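Local coordinates for protein short-chain type dehydrogenase/reductase (Mycobacterium ulcerans, PDB 3SVT) that probably acts as an NAD-dependent oxidoreductase of the short-chain dehydrogenase/reductase family, whose own substrate is not established, at residues B[156-161]-B[260-265]; B[35-40]-B[87-92]; B[152-157]-B[191-196]. All blocks are in the same frame, centred on the assembly; numbering follows the deposited sequence.

Contact 1 (B[156-161]-B[260-265])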
loop_
_atom_site.group_PDB
_atom_site.type_symbol
_atom_site.label_atom_id
_atom_site.label_comp_id
_atom_site.label_asym_id
_atom_site.label_seq_id
_atom_site.Cartn_x
_atom_site.Cartn_y
_atom_site.Cartn_z
ATOM N N ASN B 156 5.504 -8.667 2.916
ATOM C CA ASN B 156 6.342 -9.148 1.822
ATOM C C ASN B 156 6.113 -10.653 1.650
ATOM O O ASN B 156 6.270 -11.411 2.610
ATOM C CB ASN B 156 7.832 -8.834 2.113
ATOM C CG ASN B 156 8.100 -7.325 2.314
ATOM O OD1 ASN B 156 7.642 -6.722 3.303
ATOM N ND2 ASN B 156 8.823 -6.716 1.366
ATOM N N THR B 157 5.698 -11.083 0.458
ATOM C CA THR B 157 5.511 -12.524 0.177
ATOM C C THR B 157 6.740 -13.380 0.573
ATOM O O THR B 157 7.890 -13.071 0.196
ATOM C CB THR B 157 5.218 -12.789 -1.318
ATOM O OG1 THR B 157 6.234 -12.168 -2.132
ATOM C CG2 THR B 157 3.784 -12.263 -1.699
ATOM N N HIS B 158 6.463 -14.425 1.360
ATOM C CA HIS B 158 7.440 -15.396 1.787
ATOM C C HIS B 158 7.101 -16.678 1.016
ATOM O O HIS B 158 6.201 -17.428 1.418
ATOM C CB HIS B 158 7.342 -15.667 3.304
ATOM C CG HIS B 158 7.904 -14.579 4.170
ATOM N ND1 HIS B 158 7.784 -13.240 3.859
ATOM C CD2 HIS B 158 8.574 -14.637 5.350
ATOM C CE1 HIS B 158 8.365 -12.521 4.808
ATOM N NE2 HIS B 158 8.850 -13.343 5.724
ATOM N N ARG B 159 7.796 -16.903 -0.099
ATOM C CA ARG B 159 7.604 -18.127 -0.850
ATOM C C ARG B 159 7.659 -19.325 0.115
ATOM O O ARG B 159 8.580 -19.437 0.936
ATOM C CB ARG B 159 8.684 -18.271 -1.952
ATOM C CG ARG B 159 8.420 -17.468 -3.228
ATOM C CD ARG B 159 9.687 -17.386 -4.127
ATOM N NE ARG B 159 10.550 -16.313 -3.614
ATOM C CZ ARG B 159 11.752 -15.978 -4.081
ATOM N NH1 ARG B 159 12.304 -16.659 -5.067
ATOM N NH2 ARG B 159 12.416 -14.955 -3.526
ATOM N N TRP B 160 6.642 -20.177 0.006
ATOM C CA TRP B 160 6.545 -21.492 0.656
ATOM C C TRP B 160 6.105 -21.426 2.118
ATOM O O TRP B 160 6.185 -22.420 2.841
ATOM C CB TRP B 160 7.821 -22.308 0.480
ATOM C CG TRP B 160 8.302 -22.297 -0.947
ATOM C CD1 TRP B 160 7.687 -22.856 -2.021
ATOM C CD2 TRP B 160 9.488 -21.677 -1.441
ATOM N NE1 TRP B 160 8.411 -22.625 -3.166
ATOM C CE2 TRP B 160 9.538 -21.921 -2.831
ATOM C CE3 TRP B 160 10.530 -20.959 -0.842
ATOM C CZ2 TRP B 160 10.567 -21.434 -3.636
ATOM C CZ3 TRP B 160 11.569 -20.505 -1.645
ATOM C CH2 TRP B 160 11.572 -20.738 -3.028
ATOM N N PHE B 161 5.625 -20.255 2.544
ATOM C CA PHE B 161 5.168 -20.084 3.922
ATOM C C PHE B 161 3.680 -20.294 4.016
ATOM O O PHE B 161 3.139 -20.213 5.110
ATOM C CB PHE B 161 5.570 -18.715 4.497
ATOM C CG PHE B 161 6.972 -18.681 5.057
ATOM C CD1 PHE B 161 8.067 -19.029 4.264
ATOM C CD2 PHE B 161 7.196 -18.324 6.377
ATOM C CE1 PHE B 161 9.359 -19.005 4.780
ATOM C CE2 PHE B 161 8.492 -18.284 6.903
ATOM C CZ PHE B 161 9.565 -18.618 6.107
ATOM N N ARG B 260 12.996 -7.678 0.064
ATOM C CA ARG B 260 12.047 -8.770 -0.169
ATOM C C ARG B 260 11.947 -9.693 1.040
ATOM O O ARG B 260 12.755 -9.634 1.963
ATOM C CB ARG B 260 12.453 -9.571 -1.403
ATOM C CG ARG B 260 13.843 -10.143 -1.345
ATOM C CD ARG B 260 14.044 -11.246 -2.358
ATOM N NE ARG B 260 15.432 -11.676 -2.349
ATOM C CZ ARG B 260 15.953 -12.536 -1.473
ATOM N NH1 ARG B 260 15.205 -13.104 -0.527
ATOM N NH2 ARG B 260 17.227 -12.855 -1.555
ATOM N N GLY B 261 10.937 -10.559 1.037
ATOM C CA GLY B 261 10.908 -11.635 1.982
ATOM C C GLY B 261 12.080 -12.576 1.725
ATOM O O GLY B 261 12.696 -12.526 0.667
ATOM N N PRO B 262 12.368 -13.466 2.687
ATOM C CA PRO B 262 13.448 -14.418 2.555
ATOM C C PRO B 262 13.184 -15.508 1.515
ATOM O O PRO B 262 12.026 -15.848 1.198
ATOM C CB PRO B 262 13.540 -15.028 3.957
ATOM C CG PRO B 262 12.132 -15.027 4.416
ATOM C CD PRO B 262 11.600 -13.682 3.925
ATOM N N ASP B 263 14.282 -16.035 0.995
ATOM C CA ASP B 263 14.291 -17.142 0.042
ATOM C C ASP B 263 14.812 -18.361 0.796
ATOM O O ASP B 263 16.000 -18.427 1.118
ATOM C CB ASP B 263 15.218 -16.764 -1.114
ATOM C CG ASP B 263 15.379 -17.864 -2.145
ATOM O OD1 ASP B 263 14.805 -18.979 -2.012
ATOM O OD2 ASP B 263 16.113 -17.586 -3.101
ATOM N N PHE B 264 13.924 -19.321 1.081
ATOM C CA PHE B 264 14.277 -20.514 1.870
ATOM C C PHE B 264 14.721 -21.672 0.966
ATOM O O PHE B 264 14.759 -22.824 1.410
ATOM C CB PHE B 264 13.116 -20.961 2.766
ATOM C CG PHE B 264 13.088 -20.299 4.143
ATOM C CD1 PHE B 264 13.036 -18.910 4.276
ATOM C CD2 PHE B 264 13.073 -21.083 5.299
ATOM C CE1 PHE B 264 13.023 -18.311 5.543
ATOM C CE2 PHE B 264 13.036 -20.507 6.590
ATOM C CZ PHE B 264 13.004 -19.110 6.717
ATOM N N SER B 265 15.054 -21.365 -0.290
ATOM C CA SER B 265 15.490 -22.370 -1.274
ATOM C C SER B 265 16.471 -23.360 -0.702
ATOM O O SER B 265 16.265 -24.562 -0.791
ATOM C CB SER B 265 16.187 -21.704 -2.459
ATOM O OG SER B 265 15.258 -21.029 -3.238
HETATM O O HOH W 1 10.107 -15.423 -0.881
HETATM O O HOH W 2 9.104 -11.070 -1.214
HETATM O O HOH W 3 11.014 -18.296 1.324
#
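His-158 and Pro-262 meet where a type II beta turn, His-158 to Phe-161, packs against the loop that starts the C-terminal helix 265-272. The histidine illustrates how one ring can serve two loops. With CG beside the backbone N (chi1 -75°), the ring can turn ND1 back to its own segment, where it donates to Asn-156 O at 2.7 Å. CE1 lies near Gly-261 CA, and NE2 and CD2 lie beneath the proline. Pro-262 CD stands 3.4 Å from the centroid of the His-158 ring, only 15° off its normal, a CH-pi contact over one face.

Farther along, Phe-161 directs its edge at the face of Phe-264, a T-shaped pair with planes at 84° and Phe-161 CZ 3.5 Å from Phe-264 CE1. Trp-160, held in the turn at positive phi, lies with the rim of its six-membered ring beside Asp-263 OD1, and its NE1 reaches Leu-277 O. That same OD1 accepts from Ser-265 N at 3.0 Å, an Asx turn, while Phe-264 takes the N-cap position. The guanidinium of Arg-159 has Asp-263 over one face, but no N-H points at the carboxylate. Glu-181 of the second subunit bonds Trp-160 N, so the turn also belongs to the assembly interface.

No direct hydrogen bond joins the segments; ordered waters do so instead. One accepts from both Arg-159 N and NE and donates to Pro-262 O. Another donates to Arg-159 O and to Pro-262 O, and accepts from Phe-264 N at 3.1 Å.

Contact 2 (B[35-40]-B[87-92])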
loop_
_atom_site.group_PDB
_atom_site.type_symbol
_atom_site.label_atom_id
_atom_site.label_comp_id
_atom_site.label_asym_id
_atom_site.label_seq_id
_atom_site.Cartn_x
_atom_site.Cartn_y
_atom_site.Cartn_z
ATOM N N GLY B 35 5.327 -1.117 36.142
ATOM C CA GLY B 35 4.313 -0.936 37.186
ATOM C C GLY B 35 2.888 -1.335 36.809
ATOM O O GLY B 35 1.938 -1.040 37.555
ATOM N N ALA B 36 2.737 -2.009 35.674
ATOM C CA ALA B 36 1.424 -2.490 35.222
ATOM C C ALA B 36 1.031 -3.841 35.841
ATOM O O ALA B 36 1.890 -4.628 36.280
ATOM C CB ALA B 36 1.382 -2.607 33.691
ATOM N N SER B 37 -0.287 -4.084 35.849
ATOM C CA SER B 37 -0.856 -5.414 36.065
ATOM C C SER B 37 -1.081 -6.108 34.727
ATOM O O SER B 37 -1.731 -5.574 33.824
ATOM C CB SER B 37 -2.179 -5.315 36.822
ATOM O OG SER B 37 -1.937 -4.910 38.152
ATOM N N VAL B 38 -0.529 -7.306 34.603
ATOM C CA VAL B 38 -0.643 -8.071 33.399
ATOM C C VAL B 38 -1.238 -9.455 33.705
ATOM O O VAL B 38 -0.867 -10.086 34.694
ATOM C CB VAL B 38 0.723 -8.253 32.746
ATOM C CG1 VAL B 38 0.579 -9.052 31.427
ATOM C CG2 VAL B 38 1.377 -6.887 32.486
ATOM N N MET B 39 -2.160 -9.899 32.854
ATOM C CA MET B 39 -2.521 -11.304 32.742
ATOM C C MET B 39 -1.963 -11.830 31.421
ATOM O O MET B 39 -2.267 -11.282 30.335
ATOM C CB MET B 39 -4.037 -11.506 32.766
ATOM C CG MET B 39 -4.437 -12.973 32.914
ATOM S SD MET B 39 -6.217 -13.269 32.840
ATOM C CE MET B 39 -6.667 -12.827 34.524
ATOM N N ILE B 40 -1.128 -12.855 31.520
ATOM C CA ILE B 40 -0.650 -13.600 30.360
ATOM C C ILE B 40 -1.498 -14.855 30.147
ATOM O O ILE B 40 -1.765 -15.602 31.083
ATOM C CB ILE B 40 0.828 -14.019 30.459
ATOM C CG1 ILE B 40 1.127 -14.782 31.775
ATOM C CG2 ILE B 40 1.728 -12.785 30.326
ATOM C CD1 ILE B 40 2.562 -15.331 31.857
ATOM N N ALA B 87 -12.227 -8.068 35.586
ATOM C CA ALA B 87 -12.729 -8.157 36.949
ATOM C C ALA B 87 -11.614 -7.916 37.974
ATOM O O ALA B 87 -11.895 -7.555 39.125
ATOM C CB ALA B 87 -13.384 -9.514 37.181
ATOM N N TRP B 88 -10.361 -8.097 37.553
ATOM C CA TRP B 88 -9.219 -7.984 38.462
ATOM C C TRP B 88 -9.241 -6.652 39.218
ATOM O O TRP B 88 -9.266 -6.635 40.441
ATOM C CB TRP B 88 -7.925 -8.123 37.670
ATOM C CG TRP B 88 -6.641 -8.285 38.466
ATOM C CD1 TRP B 88 -6.480 -8.260 39.829
ATOM C CD2 TRP B 88 -5.327 -8.469 37.918
ATOM N NE1 TRP B 88 -5.147 -8.439 40.152
ATOM C CE2 TRP B 88 -4.424 -8.570 38.994
ATOM C CE3 TRP B 88 -4.831 -8.584 36.618
ATOM C CZ2 TRP B 88 -3.055 -8.767 38.804
ATOM C CZ3 TRP B 88 -3.458 -8.786 36.435
ATOM C CH2 TRP B 88 -2.597 -8.876 37.517
ATOM N N HIS B 89 -9.217 -5.542 38.475
ATOM C CA HIS B 89 -9.317 -4.190 39.059
ATOM C C HIS B 89 -10.512 -3.391 38.551
ATOM O O HIS B 89 -10.724 -2.259 39.002
ATOM C CB HIS B 89 -8.050 -3.378 38.774
ATOM C CG HIS B 89 -6.808 -4.003 39.316
ATOM N ND1 HIS B 89 -5.826 -4.526 38.502
ATOM C CD2 HIS B 89 -6.400 -4.214 40.593
ATOM C CE1 HIS B 89 -4.860 -5.024 39.255
ATOM N NE2 HIS B 89 -5.185 -4.850 40.526
ATOM N N GLY B 90 -11.292 -3.961 37.637
ATOM C CA GLY B 90 -12.503 -3.300 37.135
ATOM C C GLY B 90 -12.411 -2.726 35.732
ATOM O O GLY B 90 -13.440 -2.411 35.127
ATOM N N ARG B 91 -11.196 -2.597 35.204
ATOM C CA ARG B 91 -10.999 -2.010 33.886
ATOM C C ARG B 91 -9.870 -2.691 33.146
ATOM O O ARG B 91 -8.899 -3.083 33.760
ATOM C CB ARG B 91 -10.694 -0.518 34.008
ATOM C CG ARG B 91 -11.047 0.261 32.747
ATOM C CD ARG B 91 -10.816 1.765 32.889
ATOM N NE ARG B 91 -10.508 2.400 31.603
ATOM C CZ ARG B 91 -10.269 3.700 31.431
ATOM N NH1 ARG B 91 -10.334 4.545 32.459
ATOM N NH2 ARG B 91 -9.985 4.164 30.217
ATOM N N LEU B 92 -10.004 -2.829 31.829
ATOM C CA LEU B 92 -8.955 -3.407 30.978
ATOM C C LEU B 92 -8.440 -2.286 30.093
ATOM O O LEU B 92 -9.173 -1.767 29.254
ATOM C CB LEU B 92 -9.477 -4.577 30.136
ATOM C CG LEU B 92 -8.503 -5.179 29.105
ATOM C CD1 LEU B 92 -7.326 -5.873 29.782
ATOM C CD2 LEU B 92 -9.216 -6.151 28.188
#
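Ser-37, at the start of strand 37-42, and His-89, near the end of helix 75-89, are the closest backbone partners, their CA atoms 9.1 Å apart, a gap filled from the helix by side chains. Here the helical layer of a Rossmann fold meets its parallel sheet. Helix 75-89 is the crossover connection from strand 64-69 to strand 94-97, and on the way it passes over strands 37-42 and 13-17, which lie between them in the parallel sheet. Alternation along the strand does the sorting: Ser-37 points to this helix, whereas Val-38 points away, toward helix 22-33.

Trp-88 carries most of the contact. With CG anti to the backbone N (chi1 -169°), the indole is thrown forward onto the strand, its six-membered ring leading. Ser-37 CB lies over one face, 3.9 Å from the centroid of that ring and 23° off its normal, a CH-pi contact. The rim of the indole meets the backbone instead: Trp-88 CZ3 comes to 3.4 Å from Val-38 O, a carbonyl lying near the ring plane, and 4.0 Å from Met-39 N. Arg-66 of the neighbouring strand adds a cation-pi contact to the indole.

His-89 shares with Ser-37 the same face of the tryptophan, its CE1 lying 3.4 Å above the indole plane. The imidazole is turned so that ND1 can hydrogen-bond with Thr-13 OG1 on strand 13-17, which ties the end of the helix to a second strand. Gly-90 then leaves the helix with positive phi. What the imidazole offers to Ser-37 is therefore carbon rather than nitrogen: Ser-37 OG lies 3.1 Å from His-89 CE1.

Contact 3 (B[152-157]-B[191-196])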
loop_
_atom_site.group_PDB
_atom_site.type_symbol
_atom_site.label_atom_id
_atom_site.label_comp_id
_atom_site.label_asym_id
_atom_site.label_seq_id
_atom_site.Cartn_x
_atom_site.Cartn_y
_atom_site.Cartn_z
ATOM N N ILE B 152 6.204 -9.640 9.098
ATOM C CA ILE B 152 6.657 -9.231 7.777
ATOM C C ILE B 152 6.149 -10.179 6.661
ATOM O O ILE B 152 6.072 -9.792 5.495
ATOM C CB ILE B 152 8.185 -9.155 7.723
ATOM C CG1 ILE B 152 8.643 -8.534 6.391
ATOM C CG2 ILE B 152 8.777 -10.544 7.948
ATOM C CD1 ILE B 152 10.033 -7.921 6.458
ATOM N N ALA B 153 5.818 -11.418 7.009
ATOM C CA ALA B 153 5.199 -12.335 6.068
ATOM C C ALA B 153 3.919 -11.755 5.452
ATOM O O ALA B 153 3.585 -12.102 4.324
ATOM C CB ALA B 153 4.943 -13.705 6.717
ATOM N N ALA B 154 3.237 -10.853 6.167
ATOM C CA ALA B 154 2.089 -10.125 5.630
ATOM C C ALA B 154 2.467 -8.983 4.687
ATOM O O ALA B 154 1.691 -8.659 3.801
ATOM C CB ALA B 154 1.162 -9.558 6.806
ATOM N N SER B 155 3.619 -8.341 4.879
ATOM C CA SER B 155 3.968 -7.166 4.054
ATOM C C SER B 155 4.770 -7.563 2.821
ATOM O O SER B 155 4.714 -6.878 1.814
ATOM C CB SER B 155 4.753 -6.117 4.847
ATOM O OG SER B 155 5.941 -6.660 5.393
ATOM N N ASN B 156 5.504 -8.667 2.916
ATOM C CA ASN B 156 6.342 -9.148 1.822
ATOM C C ASN B 156 6.113 -10.653 1.650
ATOM O O ASN B 156 6.270 -11.411 2.610
ATOM C CB ASN B 156 7.832 -8.834 2.113
ATOM C CG ASN B 156 8.100 -7.325 2.314
ATOM O OD1 ASN B 156 7.642 -6.722 3.303
ATOM N ND2 ASN B 156 8.823 -6.716 1.366
ATOM N N THR B 157 5.698 -11.083 0.458
ATOM C CA THR B 157 5.511 -12.524 0.177
ATOM C C THR B 157 6.740 -13.380 0.573
ATOM O O THR B 157 7.890 -13.071 0.196
ATOM C CB THR B 157 5.218 -12.789 -1.318
ATOM O OG1 THR B 157 6.234 -12.168 -2.132
ATOM C CG2 THR B 157 3.784 -12.263 -1.699
ATOM N N SER B 191 -1.528 -2.667 14.375
ATOM C CA SER B 191 -0.757 -3.893 14.141
ATOM C C SER B 191 0.749 -3.586 14.102
ATOM O O SER B 191 1.179 -2.569 13.561
ATOM C CB SER B 191 -1.174 -4.574 12.842
ATOM O OG SER B 191 -0.286 -5.645 12.552
ATOM N N ILE B 192 1.536 -4.487 14.687
ATOM C CA ILE B 192 2.963 -4.525 14.515
ATOM C C ILE B 192 3.364 -5.745 13.666
ATOM O O ILE B 192 2.973 -6.865 13.997
ATOM C CB ILE B 192 3.700 -4.606 15.877
ATOM C CG1 ILE B 192 3.305 -3.420 16.780
ATOM C CG2 ILE B 192 5.203 -4.658 15.674
ATOM C CD1 ILE B 192 3.732 -3.588 18.197
ATOM N N ARG B 193 4.180 -5.533 12.626
ATOM C CA ARG B 193 4.748 -6.636 11.832
ATOM C C ARG B 193 6.253 -6.767 12.079
ATOM O O ARG B 193 7.026 -6.050 11.446
ATOM C CB ARG B 193 4.566 -6.345 10.343
ATOM C CG ARG B 193 3.119 -6.419 9.813
ATOM C CD ARG B 193 3.176 -5.864 8.388
ATOM N NE ARG B 193 1.976 -5.988 7.598
ATOM C CZ ARG B 193 1.676 -5.186 6.565
ATOM N NH1 ARG B 193 2.441 -4.147 6.221
ATOM N NH2 ARG B 193 0.575 -5.403 5.905
ATOM N N PRO B 194 6.670 -7.647 13.000
ATOM C CA PRO B 194 8.085 -7.867 13.222
ATOM C C PRO B 194 8.758 -8.590 12.066
ATOM O O PRO B 194 8.120 -9.391 11.382
ATOM C CB PRO B 194 8.129 -8.759 14.470
ATOM C CG PRO B 194 6.753 -8.948 14.924
ATOM C CD PRO B 194 5.819 -8.413 13.924
ATOM N N GLY B 195 10.038 -8.316 11.857
ATOM C CA GLY B 195 10.828 -9.054 10.880
ATOM C C GLY B 195 11.454 -10.266 11.571
ATOM O O GLY B 195 10.803 -10.974 12.331
ATOM N N LEU B 196 12.735 -10.479 11.345
ATOM C CA LEU B 196 13.430 -11.577 11.973
ATOM C C LEU B 196 13.777 -11.154 13.377
ATOM O O LEU B 196 14.593 -10.269 13.556
ATOM C CB LEU B 196 14.686 -11.959 11.188
ATOM C CG LEU B 196 15.375 -13.232 11.663
ATOM C CD1 LEU B 196 14.426 -14.442 11.576
ATOM C CD2 LEU B 196 16.675 -13.471 10.845
#
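Ile-152 O is gripped by two backbone N-H groups, those of Ser-155 and Asn-156, each at 2.9 Å, and the two bonds close a short, weakly bonded helix, residues 152-155, next to Arg-193 and Pro-194. The amide of the same isoleucine faces the other way and makes the one hydrogen bond across the contact: Ile-152 N donates to Pro-194 O at 3.0 Å, with an N-H...O angle of 155°. The N-H approaches the carbonyl oxygen from above its plane. Alongside, Ile-152 CG2 rests 3.9 Å from Gly-195 CA.

Arg-193 runs extended from CG to NE beneath the little helix. Ser-155 CB settles over one face of the guanidinium, 3.3 Å from Arg-193 NH1 and displaced toward the rim, while Ala-154 CB approaches Arg-193 NE at 3.7 Å. A salt bridge from NE to Asp-172 of helix 163-182 helps to fix the rotation of the flat group. The serine hydroxyl, in turn, is turned off the guanidinium, toward Asn-156: chi1 of 58° tucks Ser-155 OG in over the main chain, from where it donates to Asn-156 OD1 at 2.7 Å and meets Asn-251 ND2 as well.

Tyr-164 and Lys-168, spaced as in the Tyr-x-x-x-Lys motif of this family, touch Ala-153 and Ala-154 respectively from helix 163-182. Pro-194 and Gly-195, where strand 187-198 is interrupted, form the Pro-Gly pair common in short-chain dehydrogenases, consistent with a contact lining the catalytic and nicotinamide end of the Rossmann fold.

The three contacts lie at different places of one Rossmann subunit, two of them side by side and the third far off. Contacts 1 and 3 share Asn-156 and Thr-157, and their centres lie 11 Å apart; His-158 CE1 packs on Ala-153 CA at 3.4 Å, so the ring that carries Pro-262 also packs on the short helix near the probable active site. Both also touch the second subunit, sharing Thr-157 in doing so. Contact 2 sits across the chain's centre, touching no other chain of the assembly: its centre is 29 Å from that of contact 3, though both reach the same sheet, and 39 Å from that of contact 1, with nearest atoms about 25 Å apart.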